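Long-range contacts in branched-chain-amino-acid aminotransferase (Pseudomonas sp. UW4, PDB 6JIF), which catalyses the pyridoxal-5'-phosphate-dependent transfer of amino groups between branched-chain amino acids and 2-oxo acids: residues 38-43 against 56-61; 146-151 against 167-172. One frame throughout, in Å; residues are numbered along the deposited sequence.

Contact 1 (38-43 against 56-61)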
# COMPACT_ATOMS: atom_id res chain seq x y z
N THR B 38 22.60 0.10 -13.64
CA THR B 38 23.97 0.39 -13.27
C THR B 38 24.67 -0.91 -12.90
O THR B 38 24.07 -1.99 -12.89
CB THR B 38 23.96 1.44 -12.14
OG1 THR B 38 23.10 0.98 -11.10
CG2 THR B 38 23.44 2.79 -12.69
N ASP B 39 25.95 -0.80 -12.54
CA ASP B 39 26.83 -1.96 -12.45
C ASP B 39 26.57 -2.82 -11.22
O ASP B 39 26.44 -4.04 -11.34
CB ASP B 39 28.27 -1.49 -12.44
CG ASP B 39 28.72 -1.02 -13.80
OD1 ASP B 39 28.04 -1.32 -14.81
OD2 ASP B 39 29.74 -0.33 -13.84
N LYS B 40 26.51 -2.22 -10.03
CA LYS B 40 26.36 -2.98 -8.78
C LYS B 40 25.28 -2.37 -7.91
O LYS B 40 25.11 -1.15 -7.86
CB LYS B 40 27.66 -3.03 -7.94
CG LYS B 40 28.92 -3.36 -8.67
CD LYS B 40 29.25 -4.81 -8.51
CE LYS B 40 30.76 -5.05 -8.70
NZ LYS B 40 31.04 -6.48 -8.84
N ARG B 41 24.62 -3.21 -7.15
CA ARG B 41 23.69 -2.74 -6.14
C ARG B 41 24.01 -3.44 -4.83
O ARG B 41 24.68 -4.46 -4.81
CB ARG B 41 22.18 -2.93 -6.53
CG ARG B 41 21.70 -4.37 -6.84
CD ARG B 41 22.00 -4.78 -8.28
NE ARG B 41 21.37 -3.82 -9.19
CZ ARG B 41 21.94 -3.31 -10.28
NH1 ARG B 41 23.16 -3.68 -10.66
NH2 ARG B 41 21.27 -2.40 -11.00
N TYR B 42 23.59 -2.81 -3.74
CA TYR B 42 23.69 -3.41 -2.41
C TYR B 42 22.52 -4.34 -2.11
O TYR B 42 21.34 -4.04 -2.39
CB TYR B 42 23.73 -2.30 -1.37
CG TYR B 42 23.94 -2.76 0.02
CD1 TYR B 42 25.19 -2.96 0.50
CD2 TYR B 42 22.85 -2.92 0.89
CE1 TYR B 42 25.39 -3.37 1.82
CE2 TYR B 42 23.03 -3.33 2.21
CZ TYR B 42 24.31 -3.55 2.66
OH TYR B 42 24.56 -3.94 3.95
N LEU B 43 22.83 -5.45 -1.44
CA LEU B 43 21.81 -6.43 -1.10
C LEU B 43 22.15 -7.04 0.27
O LEU B 43 23.25 -7.54 0.48
CB LEU B 43 21.74 -7.53 -2.16
CG LEU B 43 20.69 -8.64 -1.99
CD1 LEU B 43 19.26 -8.13 -2.14
CD2 LEU B 43 21.00 -9.68 -3.05
N LEU B 56 27.73 -6.44 -2.52
CA LEU B 56 27.41 -5.76 -3.77
C LEU B 56 27.27 -6.80 -4.86
O LEU B 56 28.16 -7.63 -5.06
CB LEU B 56 28.46 -4.72 -4.15
CG LEU B 56 28.66 -3.52 -3.21
CD1 LEU B 56 29.93 -2.79 -3.60
CD2 LEU B 56 27.43 -2.61 -3.21
N THR B 57 26.15 -6.74 -5.60
CA THR B 57 25.86 -7.75 -6.61
C THR B 57 25.53 -7.07 -7.93
O THR B 57 25.11 -5.92 -7.95
CB THR B 57 24.69 -8.65 -6.20
OG1 THR B 57 24.43 -9.62 -7.23
CG2 THR B 57 23.43 -7.86 -5.92
N GLU B 58 25.77 -7.78 -9.03
CA GLU B 58 25.42 -7.28 -10.36
C GLU B 58 24.00 -7.62 -10.78
O GLU B 58 23.55 -7.12 -11.81
CB GLU B 58 26.37 -7.82 -11.40
CG GLU B 58 27.79 -7.48 -11.13
CD GLU B 58 28.70 -7.97 -12.23
OE1 GLU B 58 28.39 -7.71 -13.42
OE2 GLU B 58 29.70 -8.64 -11.90
N ASP B 59 23.29 -8.45 -10.02
CA ASP B 59 21.99 -8.95 -10.43
C ASP B 59 20.92 -7.94 -10.07
O ASP B 59 20.69 -7.69 -8.88
CB ASP B 59 21.71 -10.29 -9.72
CG ASP B 59 20.49 -11.04 -10.28
OD1 ASP B 59 19.88 -10.59 -11.26
OD2 ASP B 59 20.13 -12.11 -9.72
N ASN B 60 20.23 -7.38 -11.08
CA ASN B 60 19.13 -6.48 -10.80
C ASN B 60 17.77 -7.17 -10.79
O ASN B 60 16.73 -6.48 -10.83
CB ASN B 60 19.15 -5.31 -11.81
CG ASN B 60 18.60 -5.70 -13.18
OD1 ASN B 60 18.63 -6.87 -13.60
ND2 ASN B 60 18.12 -4.69 -13.91
N VAL B 61 17.74 -8.51 -10.71
CA VAL B 61 16.52 -9.29 -10.55
C VAL B 61 16.50 -9.81 -9.12
O VAL B 61 17.52 -10.34 -8.64
CB VAL B 61 16.45 -10.45 -11.54
CG1 VAL B 61 15.09 -11.15 -11.42
CG2 VAL B 61 16.74 -9.93 -12.94
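Arg41 and Thr57 form the last hydrogen-bonded antiparallel pair at the open end of the hairpin, Arg41 N to Thr57 O at 2.9 Å and Thr57 N to Arg41 O at 2.8 Å, with Tyr42 and Leu56 as the adjoining non-hydrogen-bonded pair. Leu56 brings CD2 to within 4.1 Å of Tyr42 CB and lies near the edge of the tyrosine ring, on the side of the hairpin covered by helix 117-130. On the other face, the methyl CG2 of Thr57 touches Arg41 CG at 4.0 Å and also reaches CB of Leu43. This follows from Thr57 OG1 standing anti to the backbone N (chi1 179°), where the hydroxyl accepts from Asp59 N at 3.2 Å in an ST turn that bends the chain out of the strand.

Arg41 is folded twice, at chi2 and chi3, which turns its guanidinium back along its own segment and against the turn after Thr57. Its CD packs on Asp59 O, while Asn60 CB sits over one face of the guanidinium, offset toward the rim, the guanidinium and amide planes being 75° apart. At the edge, NH1 bonds to Thr38 O at 2.9 Å, in the guanidinium plane but above that of the carbonyl, and NH2 adds a weak second bond to the same oxygen. Nearer the surface, Lys40 crosses Glu58 in a long salt bridge, NZ to OE2 4.0 Å.

The NH1 bond to Thr38 O, its weak companion and the cover from Asn60 are likely to restrict rotation of the guanidinium, whose NH2 also forms a salt bridge with Glu66 of the second subunit. The arginine thus joins the hairpin end to the dimer partner, whereas the long Lys40-Glu58 pair probably adds less to holding the hairpin end together.

Contact 2 (146-151 against 167-172); sequences LRPFVI and FSIFCI
Arg147 pairs with Phe170, and Phe149 with Ser168, through four backbone hydrogen bonds between strands that run at 163° to each other. The Arg147 N to Phe170 O bond, 2.9 Å long, is almost straight; its return partner, Phe170 N to Arg147 O, is longer at 3.2 Å and comes from above the carbonyl plane. Pro148 falls in a non-hydrogen-bonded pair with Ile169, so its lack of an N-H costs no bond between these two strands.

Aromatic contacts occupy the face carrying Arg147, Phe149, Ser168 and Phe170. Arg147 CB lies over the Phe170 ring in a CH-pi contact, 4.0 Å from the centroid, before the chain bends away to carry NH1 to Tyr73 of the second subunit and NH2 to Tyr145. Phe149 has CG between its backbone N and carbonyl carbon (chi1 58°), which swings the ring across the neighbouring strand: CZ meets Ser168 CB at 3.7 Å, and CE1 meets Phe170 CD2 at 3.8 Å. With an alanine here, Ser168 CB and Phe170 CD2 would probably lose their neighbour, leaving the Phe170 ring freer to turn.

The two strands form an antiparallel beta hairpin in the middle of the seven-stranded sheet, flanked by strands 41-47 and 76-85.

Apolar packing, part aliphatic and part against the Phe167 ring, fills the opposite face, against helices 96-109 and 117-130. Pro148 CB touches Ile169 CG1 at 3.7 Å and also meets the edge of the Phe167 ring at CE1. Val150 CG2 approaches CD1 of that ring at 3.6 Å. At the Cys171 end of the pair, Leu146 crosses Ile169 through CG and reaches Cys171 CB with CD1.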
# COMPACT_ATOMS: atom_id res chain seq x y z
N LEU B 146 20.09 7.41 -5.65
CA LEU B 146 20.09 6.15 -4.91
C LEU B 146 18.69 5.87 -4.41
O LEU B 146 18.07 6.76 -3.80
CB LEU B 146 21.03 6.23 -3.71
CG LEU B 146 22.47 5.83 -3.95
CD1 LEU B 146 23.03 6.75 -4.99
CD2 LEU B 146 23.26 5.95 -2.59
N ARG B 147 18.24 4.61 -4.59
CA ARG B 147 16.96 4.07 -4.15
C ARG B 147 17.20 2.92 -3.15
O ARG B 147 17.32 1.74 -3.56
CB ARG B 147 16.15 3.60 -5.37
CG ARG B 147 14.85 2.84 -5.04
CD ARG B 147 13.92 3.63 -4.14
NE ARG B 147 13.50 4.88 -4.78
CZ ARG B 147 12.38 5.06 -5.51
NH1 ARG B 147 11.55 4.07 -5.75
NH2 ARG B 147 12.11 6.25 -6.05
N PRO B 148 17.32 3.21 -1.86
CA PRO B 148 17.25 2.14 -0.85
C PRO B 148 15.81 1.74 -0.62
O PRO B 148 14.90 2.55 -0.77
CB PRO B 148 17.82 2.77 0.44
CG PRO B 148 18.47 4.12 -0.01
CD PRO B 148 17.70 4.52 -1.28
N PHE B 149 15.63 0.47 -0.22
CA PHE B 149 14.30 -0.02 0.09
C PHE B 149 14.42 -1.27 0.95
O PHE B 149 15.42 -1.99 0.90
CB PHE B 149 13.47 -0.30 -1.17
CG PHE B 149 14.08 -1.31 -2.15
CD1 PHE B 149 15.15 -0.98 -2.97
CD2 PHE B 149 13.51 -2.58 -2.30
CE1 PHE B 149 15.66 -1.90 -3.88
CE2 PHE B 149 14.03 -3.54 -3.20
CZ PHE B 149 15.10 -3.18 -4.00
N VAL B 150 13.40 -1.49 1.76
CA VAL B 150 13.31 -2.66 2.61
C VAL B 150 11.96 -3.34 2.29
O VAL B 150 10.94 -2.66 2.15
CB VAL B 150 13.39 -2.30 4.10
CG1 VAL B 150 13.26 -3.59 4.95
CG2 VAL B 150 14.72 -1.60 4.40
N ILE B 151 11.99 -4.67 2.12
CA ILE B 151 10.79 -5.39 1.70
C ILE B 151 10.67 -6.71 2.48
O ILE B 151 11.68 -7.38 2.72
CB ILE B 151 10.79 -5.66 0.19
CG1 ILE B 151 12.03 -6.41 -0.26
CG2 ILE B 151 10.51 -4.40 -0.63
CD1 ILE B 151 11.79 -7.06 -1.62
N PHE B 167 17.06 -5.67 2.44
CA PHE B 167 17.43 -4.25 2.35
C PHE B 167 18.33 -4.12 1.13
O PHE B 167 19.31 -4.85 1.01
CB PHE B 167 18.14 -3.80 3.64
CG PHE B 167 18.76 -2.45 3.52
CD1 PHE B 167 18.03 -1.40 2.96
CD2 PHE B 167 20.06 -2.23 3.93
CE1 PHE B 167 18.60 -0.13 2.81
CE2 PHE B 167 20.65 -0.95 3.81
CZ PHE B 167 19.95 0.09 3.28
N SER B 168 17.93 -3.32 0.16
CA SER B 168 18.74 -3.22 -1.04
C SER B 168 18.83 -1.75 -1.46
O SER B 168 18.01 -0.91 -1.08
CB SER B 168 18.15 -4.13 -2.14
OG SER B 168 18.80 -4.07 -3.39
N ILE B 169 19.88 -1.42 -2.20
CA ILE B 169 20.02 -0.06 -2.72
C ILE B 169 20.53 -0.19 -4.15
O ILE B 169 21.62 -0.71 -4.38
CB ILE B 169 21.00 0.83 -1.90
CG1 ILE B 169 20.76 0.70 -0.39
CG2 ILE B 169 21.01 2.31 -2.42
CD1 ILE B 169 21.84 1.31 0.44
N PHE B 170 19.77 0.36 -5.11
CA PHE B 170 20.34 0.50 -6.44
C PHE B 170 20.45 1.99 -6.76
O PHE B 170 19.95 2.84 -6.04
CB PHE B 170 19.53 -0.27 -7.51
CG PHE B 170 18.12 0.18 -7.71
CD1 PHE B 170 17.83 1.21 -8.61
CD2 PHE B 170 17.06 -0.50 -7.10
CE1 PHE B 170 16.52 1.63 -8.85
CE2 PHE B 170 15.74 -0.05 -7.34
CZ PHE B 170 15.49 1.02 -8.21
N CYS B 171 21.19 2.31 -7.82
CA CYS B 171 21.35 3.70 -8.23
C CYS B 171 21.10 3.84 -9.72
O CYS B 171 21.11 2.87 -10.49
CB CYS B 171 22.75 4.25 -7.84
SG CYS B 171 24.15 3.58 -8.72
N ILE B 172 20.83 5.07 -10.13
CA ILE B 172 20.62 5.41 -11.55
C ILE B 172 21.14 6.82 -11.80
O ILE B 172 20.98 7.68 -10.93
CB ILE B 172 19.13 5.34 -11.98
CG1 ILE B 172 18.25 6.18 -11.04
CG2 ILE B 172 18.63 3.92 -11.99
CD1 ILE B 172 16.91 6.43 -11.67

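In the fold
The two contacts lie in series along the chain, the whole of contact 1 preceding contact 2, with centres about 10 Å apart on the same side of the chain's centre. Both belong to one antiparallel sheet, in which strand 41-47 of the first hairpin neighbours strand 164-174 of the second. Contact 1 involves strand 50-57, which is at the edge of the sheet within this chain, near the surface; contact 2 is buried nearer the middle. Tyr42 O and Ser168 OG, 2.7 Å apart, probably hydrogen-bond across the seam, as do Thr38 OG1 and Cys171 O. Helix 117-130 packs on both, and both touch the second subunit. The arrangement links the sheet's edge to Arg147, whose side chain lies about 8 Å from the bound cofactor.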